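Local coordinates for putative sortase (Streptococcus pneumoniae, PDB 2W1J), which probably acts as a class C sortase, a cysteine transpeptidase that covalently links pilin subunits during assembly of the pneumococcal pilus fibre, at residues G41-S45 with L174-T178; A93-T99 with V111-H115. All blocks are in the same frame, centred on the assembly; numbering follows the deposited sequence.

Contact 1 of 2, residues G41-S45 with L174-T178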
ATOM      1  N   GLY A  41      -7.743  -1.971 -11.712  1.00 16.39           N
ATOM      2  CA  GLY A  41      -8.995  -2.713 -11.589  1.00 16.82           C
ATOM      3  C   GLY A  41      -9.298  -3.083 -10.145  1.00 15.77           C
ATOM      4  O   GLY A  41      -8.522  -2.774  -9.240  1.00 17.10           O
ATOM      5  N   ASP A  42     -10.431  -3.746  -9.924  1.00 15.71           N
ATOM      6  CA  ASP A  42     -10.779  -4.258  -8.594  1.00 14.93           C
ATOM      7  C   ASP A  42      -9.946  -5.504  -8.321  1.00 14.11           C
ATOM      8  O   ASP A  42     -10.070  -6.494  -9.038  1.00 13.89           O
ATOM      9  CB  ASP A  42     -12.272  -4.610  -8.541  1.00 15.27           C
ATOM     10  CG  ASP A  42     -12.673  -5.323  -7.259  1.00 16.17           C
ATOM     11  OD1 ASP A  42     -12.102  -5.010  -6.195  1.00 19.56           O
ATOM     12  OD2 ASP A  42     -13.601  -6.157  -7.319  1.00 20.82           O
ATOM     13  N   PRO A  43      -9.093  -5.468  -7.286  1.00 13.32           N
ATOM     14  CA  PRO A  43      -8.174  -6.590  -7.073  1.00 13.78           C
ATOM     15  C   PRO A  43      -8.842  -7.953  -6.952  1.00 14.11           C
ATOM     16  O   PRO A  43      -8.215  -8.972  -7.243  1.00 14.79           O
ATOM     17  CB  PRO A  43      -7.496  -6.230  -5.749  1.00 14.01           C
ATOM     18  CG  PRO A  43      -7.473  -4.740  -5.759  1.00 14.10           C
ATOM     19  CD  PRO A  43      -8.785  -4.332  -6.394  1.00 13.48           C
ATOM     20  N   TRP A  44     -10.097  -7.979  -6.517  1.00 13.71           N
ATOM     21  CA  TRP A  44     -10.749  -9.252  -6.241  1.00 14.63           C
ATOM     22  C   TRP A  44     -11.520  -9.805  -7.439  1.00 14.67           C
ATOM     23  O   TRP A  44     -12.096 -10.892  -7.368  1.00 15.93           O
ATOM     24  CB  TRP A  44     -11.615  -9.156  -4.982  1.00 14.46           C
ATOM     25  CG  TRP A  44     -10.778  -8.930  -3.750  1.00 14.99           C
ATOM     26  CD1 TRP A  44     -10.227  -9.886  -2.950  1.00 16.25           C
ATOM     27  CD2 TRP A  44     -10.355  -7.668  -3.213  1.00 13.87           C
ATOM     28  NE1 TRP A  44      -9.500  -9.301  -1.938  1.00 15.88           N
ATOM     29  CE2 TRP A  44      -9.572  -7.940  -2.072  1.00 15.11           C
ATOM     30  CE3 TRP A  44     -10.579  -6.336  -3.575  1.00 14.29           C
ATOM     31  CZ2 TRP A  44      -9.002  -6.929  -1.298  1.00 15.14           C
ATOM     32  CZ3 TRP A  44     -10.013  -5.334  -2.801  1.00 13.77           C
ATOM     33  CH2 TRP A  44      -9.230  -5.636  -1.679  1.00 14.92           C
ATOM     34  N   SER A  45     -11.502  -9.073  -8.548  1.00 15.15           N
ATOM     35  CA  SER A  45     -12.116  -9.549  -9.784  1.00 15.94           C
ATOM     36  C   SER A  45     -11.240 -10.624 -10.422  1.00 16.13           C
ATOM     37  O   SER A  45     -10.038 -10.685 -10.174  1.00 16.04           O
ATOM     38  CB  SER A  45     -12.310  -8.390 -10.761  1.00 15.80           C
ATOM     39  OG  SER A  45     -11.070  -7.969 -11.304  1.00 16.21           O
ATOM     40  N   LEU A 174      -5.669   2.422   2.619  1.00  4.25           N
ATOM     41  CA  LEU A 174      -5.655   0.990   2.870  1.00  4.60           C
ATOM     42  C   LEU A 174      -7.016   0.443   2.453  1.00  4.39           C
ATOM     43  O   LEU A 174      -8.061   0.935   2.895  1.00  4.97           O
ATOM     44  CB  LEU A 174      -5.356   0.724   4.345  1.00  5.84           C
ATOM     45  CG  LEU A 174      -4.162   1.508   4.906  1.00  4.65           C
ATOM     46  CD1 LEU A 174      -3.989   1.174   6.378  1.00  6.15           C
ATOM     47  CD2 LEU A 174      -2.897   1.184   4.143  1.00  7.18           C
ATOM     48  N   LEU A 175      -6.980  -0.550   1.564  1.00  4.84           N
ATOM     49  CA  LEU A 175      -8.159  -1.046   0.864  0.50  4.70           C
ATOM     50  C   LEU A 175      -8.399  -2.520   1.185  1.00  4.50           C
ATOM     51  O   LEU A 175      -7.488  -3.333   1.049  1.00  4.58           O
ATOM     52  CB  LEU A 175      -7.924  -0.887  -0.642  0.50  4.86           C
ATOM     53  CG  LEU A 175      -8.900  -1.526  -1.626  0.50  3.95           C
ATOM     54  CD1 LEU A 175     -10.273  -0.900  -1.460  0.50  5.43           C
ATOM     55  CD2 LEU A 175      -8.417  -1.381  -3.064  0.50  3.57           C
ATOM     56  N   THR A 176      -9.628  -2.858   1.580  1.00  4.33           N
ATOM     57  CA  THR A 176      -9.987  -4.264   1.773  1.00  4.84           C
ATOM     58  C   THR A 176     -11.453  -4.478   1.418  1.00  4.76           C
ATOM     59  O   THR A 176     -12.147  -3.537   1.038  1.00  5.22           O
ATOM     60  CB  THR A 176      -9.642  -4.731   3.198  1.00  5.15           C
ATOM     61  OG1 THR A 176      -9.691  -6.157   3.263  1.00  6.23           O
ATOM     62  CG2 THR A 176     -10.585  -4.133   4.237  1.00  6.59           C
ATOM     63  N   CYS A 177     -11.921  -5.714   1.540  0.50  4.64           N
ATOM     64  CA  CYS A 177     -13.327  -6.004   1.281  0.50  4.71           C
ATOM     65  C   CYS A 177     -14.163  -5.839   2.540  0.50  4.70           C
ATOM     66  O   CYS A 177     -13.660  -5.979   3.657  0.50  5.75           O
ATOM     67  CB  CYS A 177     -13.495  -7.417   0.726  0.50  5.27           C
ATOM     68  SG  CYS A 177     -12.768  -7.613  -0.905  0.50  4.13           S
ATOM     69  N   THR A 178     -15.448  -5.559   2.356  1.00  4.72           N
ATOM     70  CA  THR A 178     -16.340  -5.321   3.482  1.00  4.85           C
ATOM     71  C   THR A 178     -17.780  -5.475   2.980  1.00  3.76           C
ATOM     72  O   THR A 178     -18.006  -5.485   1.771  1.00  3.76           O
ATOM     73  CB  THR A 178     -16.076  -3.907   4.052  1.00  4.89           C
ATOM     74  OG1 THR A 178     -16.321  -3.884   5.462  1.00  7.37           O
ATOM     75  CG2 THR A 178     -16.891  -2.839   3.340  1.00  6.15           C
TER
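The indole of Trp44 is covered on both faces. Cys177 SG sits over the centre of one, 3.3 Å from Trp44 CD2. The opposite face rests on Pro43 CB, shifted toward the rim. Two oxygens lie at the edge in the ring plane: Asp42 OD1, and across the contact Leu175 O, 4.0 Å from Trp44 CH2. In this conformer, one of two for the cysteine, Cys177 SG lies 18° off the normal of the Trp44 five-membered ring, 3.5 Å from its centroid, a sulfur-aromatic contact. Trp44 CG lies beside the backbone N and anti to the carbonyl carbon (chi1 -66°), which carries the indole outward to the strand, where the far end of its six-membered ring meets Leu175 and Thr176. There Trp44 CH2 is 4.1 Å from Leu175 CG and 3.8 Å from Thr176 CA, the latter approached obliquely, while the Trp44 and Leu175 side chains slide past each other in opposite directions. Pro43 adds a looser apolar touch, its CG 4.4 Å from Leu175 CD2.

A type I turn from Asp42 to Ser45 shapes the loop. Asp42 O accepts from both the backbone N and OG of Ser45, the residue that N-caps helix 46-49. Asp42 OD2 forms a salt bridge with Arg186 of the neighbouring strand, and the Trp44 ring meets that of His115.

Asp42-Pro43-Trp44 matches the lid motif of class C sortases, and Leu174-Cys177 carries the end of the sortase Thr-Leu-X-Thr-Cys signature, whose cysteine is the nucleophile in this family. No hydrogen bond joins the segments directly: the indole covers the sulfur by packing alone. So placed, the lid would obstruct a substrate, consistent with a closed active site that would probably have to open before transpeptidation.

Contact 2 of 2, residues A93-T99 with V111-H115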
ATOM      1  N   ALA A  93       0.395  -7.692   1.547  1.00  4.68           N
ATOM      2  CA  ALA A  93      -0.369  -6.628   0.915  1.00  4.82           C
ATOM      3  C   ALA A  93       0.145  -6.385  -0.500  1.00  4.33           C
ATOM      4  O   ALA A  93       1.328  -6.622  -0.800  1.00  4.81           O
ATOM      5  CB  ALA A  93      -0.270  -5.338   1.737  1.00  5.74           C
ATOM      6  N   GLY A  94      -0.734  -5.895  -1.366  1.00  4.28           N
ATOM      7  CA  GLY A  94      -0.365  -5.557  -2.736  1.00  5.92           C
ATOM      8  C   GLY A  94      -0.576  -4.086  -3.025  1.00  5.66           C
ATOM      9  O   GLY A  94      -1.564  -3.486  -2.608  1.00  8.19           O
ATOM     10  N   HIS A  95       0.350  -3.494  -3.759  1.00  5.53           N
ATOM     11  CA  HIS A  95       0.194  -2.118  -4.197  1.00  5.09           C
ATOM     12  C   HIS A  95      -0.712  -2.076  -5.426  1.00  4.70           C
ATOM     13  O   HIS A  95      -0.507  -2.829  -6.384  1.00  5.68           O
ATOM     14  CB  HIS A  95       1.564  -1.539  -4.527  1.00  5.18           C
ATOM     15  CG  HIS A  95       1.493  -0.186  -5.150  1.00  5.36           C
ATOM     16  ND1 HIS A  95       1.610   0.013  -6.510  1.00  5.78           N
ATOM     17  CD2 HIS A  95       1.276   1.033  -4.601  1.00  6.30           C
ATOM     18  CE1 HIS A  95       1.469   1.301  -6.770  1.00  6.89           C
ATOM     19  NE2 HIS A  95       1.261   1.939  -5.632  1.00  6.16           N
ATOM     20  N   LEU A  96      -1.709  -1.195  -5.403  1.00  4.83           N
ATOM     21  CA  LEU A  96      -2.649  -1.073  -6.505  1.00  5.20           C
ATOM     22  C   LEU A  96      -2.031  -0.340  -7.693  1.00  5.49           C
ATOM     23  O   LEU A  96      -1.783   0.867  -7.649  1.00  5.59           O
ATOM     24  CB  LEU A  96      -3.924  -0.369  -6.041  1.00  5.18           C
ATOM     25  CG  LEU A  96      -5.123  -0.345  -7.001  1.00  5.68           C
ATOM     26  CD1 LEU A  96      -5.566  -1.747  -7.393  1.00  8.66           C
ATOM     27  CD2 LEU A  96      -6.282   0.415  -6.380  1.00  6.76           C
ATOM     28  N   GLU A  97      -1.777  -1.074  -8.772  1.00  5.59           N
ATOM     29  CA  GLU A  97      -1.150  -0.478  -9.943  1.00  6.07           C
ATOM     30  C   GLU A  97      -2.045   0.609 -10.523  1.00  6.20           C
ATOM     31  O   GLU A  97      -3.268   0.461 -10.565  1.00  5.99           O
ATOM     32  CB  GLU A  97      -0.827  -1.547 -10.993  1.00  6.32           C
ATOM     33  CG  GLU A  97      -0.004  -1.011 -12.163  1.00  7.56           C
ATOM     34  CD  GLU A  97       0.544  -2.099 -13.077  1.00  8.92           C
ATOM     35  OE1 GLU A  97       0.190  -3.285 -12.890  1.00  8.85           O
ATOM     36  OE2 GLU A  97       1.332  -1.759 -13.990  1.00  9.25           O
ATOM     37  N   GLY A  98      -1.434   1.717 -10.935  1.00  5.27           N
ATOM     38  CA  GLY A  98      -2.183   2.898 -11.341  1.00  5.24           C
ATOM     39  C   GLY A  98      -2.189   3.967 -10.263  1.00  4.21           C
ATOM     40  O   GLY A  98      -2.510   5.116 -10.546  1.00  4.91           O
ATOM     41  N   THR A  99      -1.846   3.595  -9.027  1.00  4.66           N
ATOM     42  CA  THR A  99      -1.724   4.567  -7.938  1.00  4.76           C
ATOM     43  C   THR A  99      -0.250   4.893  -7.685  1.00  4.25           C
ATOM     44  O   THR A  99       0.644   4.216  -8.194  1.00  4.42           O
ATOM     45  CB  THR A  99      -2.454   4.107  -6.643  1.00  4.67           C
ATOM     46  OG1 THR A  99      -1.721   3.076  -5.962  1.00  4.80           O
ATOM     47  CG2 THR A  99      -3.871   3.636  -6.971  1.00  5.43           C
ATOM     48  N   VAL A 111      -2.201   3.377  -2.926  1.00  4.84           N
ATOM     49  CA  VAL A 111      -3.232   2.493  -2.382  1.00  4.60           C
ATOM     50  C   VAL A 111      -2.629   1.119  -2.137  1.00  4.22           C
ATOM     51  O   VAL A 111      -1.956   0.555  -3.005  1.00  5.35           O
ATOM     52  CB  VAL A 111      -4.458   2.417  -3.305  1.00  4.61           C
ATOM     53  CG1 VAL A 111      -5.501   1.457  -2.734  1.00  5.68           C
ATOM     54  CG2 VAL A 111      -5.056   3.809  -3.515  1.00  5.77           C
ATOM     55  N   ILE A 112      -2.825   0.617  -0.922  1.00  4.03           N
ATOM     56  CA  ILE A 112      -2.253  -0.644  -0.460  1.00  4.69           C
ATOM     57  C   ILE A 112      -3.419  -1.556  -0.070  1.00  4.60           C
ATOM     58  O   ILE A 112      -4.291  -1.146   0.693  1.00  4.22           O
ATOM     59  CB  ILE A 112      -1.296  -0.431   0.738  1.00  5.22           C
ATOM     60  CG1 ILE A 112      -0.134   0.494   0.348  1.00  6.94           C
ATOM     61  CG2 ILE A 112      -0.782  -1.783   1.262  1.00  6.23           C
ATOM     62  CD1 ILE A 112       0.796   0.818   1.492  1.00 10.52           C
ATOM     63  N   THR A 113      -3.425  -2.767  -0.622  1.00  4.21           N
ATOM     64  CA  THR A 113      -4.571  -3.678  -0.607  0.50  4.50           C
ATOM     65  C   THR A 113      -4.251  -4.955   0.165  1.00  4.06           C
ATOM     66  O   THR A 113      -3.155  -5.493   0.020  1.00  4.64           O
ATOM     67  CB  THR A 113      -4.840  -4.122  -2.054  0.50  4.69           C
ATOM     68  OG1 THR A 113      -4.851  -2.981  -2.921  0.50  6.09           O
ATOM     69  CG2 THR A 113      -6.143  -4.891  -2.169  0.50  5.31           C
ATOM     70  N   ALA A 114      -5.206  -5.469   0.933  1.00  3.96           N
ATOM     71  CA  ALA A 114      -5.030  -6.795   1.525  1.00  4.34           C
ATOM     72  C   ALA A 114      -6.379  -7.395   1.890  1.00  5.35           C
ATOM     73  O   ALA A 114      -7.391  -6.683   1.955  1.00  5.56           O
ATOM     74  CB  ALA A 114      -4.104  -6.742   2.752  1.00  4.08           C
ATOM     75  N   HIS A 115      -6.394  -8.704   2.121  1.00  7.74           N
ATOM     76  CA  HIS A 115      -7.638  -9.428   2.372  1.00  8.31           C
ATOM     77  C   HIS A 115      -8.244  -9.123   3.734  1.00  8.92           C
ATOM     78  O   HIS A 115      -7.554  -8.730   4.678  1.00  9.05           O
ATOM     79  CB  HIS A 115      -7.392 -10.934   2.315  1.00  9.09           C
ATOM     80  CG  HIS A 115      -7.194 -11.476   0.936  1.00 10.97           C
ATOM     81  ND1 HIS A 115      -8.031 -11.172  -0.117  1.00 12.51           N
ATOM     82  CD2 HIS A 115      -6.282 -12.351   0.450  1.00 10.11           C
ATOM     83  CE1 HIS A 115      -7.631 -11.821  -1.197  1.00 13.09           C
ATOM     84  NE2 HIS A 115      -6.576 -12.551  -0.879  1.00 11.79           N
TER
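Thr99 OG1 is held from two directions: it accepts the backbone N-H of Val111, 3.1 Å from Val111 N, and donates to Leu96 O at 2.8 Å, in the carbonyl plane and on a lone pair. With OG1 turned between its own backbone N and carbonyl carbon (chi1 75°), it can serve both partners, and Thr99 CG2 packs 3.7 Å from Val111 CG2, the two side chains crossing at about a right angle. Leu96 O also takes the N-H of Thr99, closing a type II turn from Leu96 to Thr99 with Gly98 at its positive-phi position.

Leu96 N in turn donates to Val111 O at 3.0 Å, an almost straight bond with an N-H...O angle of 178°. Beyond it Gly94 and Thr113 form an antiparallel hydrogen-bonded pair: Gly94 N reaches Thr113 O, and Thr113 N reaches Gly94 O, each at 2.8 Å. His95 and Ile112 make the next, non-hydrogen-bonded pair. This is the pairing of strands 93-95 and 108-113 in the sortase beta-barrel, where 108-113 is flanked on its other side by strand 170-178 and 93-95 by strand 76-82.

Ile112 and His95 leave from one face of the sheet, Thr113 from the opposite one. Ile112 CG2 meets Ala93 CB at 3.6 Å, and Val80 lies against the same isoleucine. The His95 ring has Thr99 O in plane at the edge, with ND1 bonded to Tyr56 OH and NE2 to Ser100 O, so both ring nitrogens are engaged and the rotation of the imidazole is fixed. Leu96 and Val111 run side by side, pointing the same way, with Leu96 CD2 3.9 Å from Val111 CG1, and Leu175 of the adjoining strand packs on Val111.

The centres of the two contacts lie about 8 Å apart, and contact 2 is nested within the loop of chain that contact 1 closes. Strands 108-113 and 170-178 are parallel neighbours in one sheet: Leu175 N bonds to Ile112 O, and Thr176 OG1 to Ala114 O. Contact 2 lies nearer the centre of the chain, in the sheet itself, whereas contact 1 lays the 41-45 loop over one end of the same strands. Trp44 of contact 1 also packs on Thr113 of contact 2. The two contacts together place His115 and Cys177 near Arg186 on the next strand, probably the histidine, cysteine and arginine of a sortase active site, beneath the putative lid.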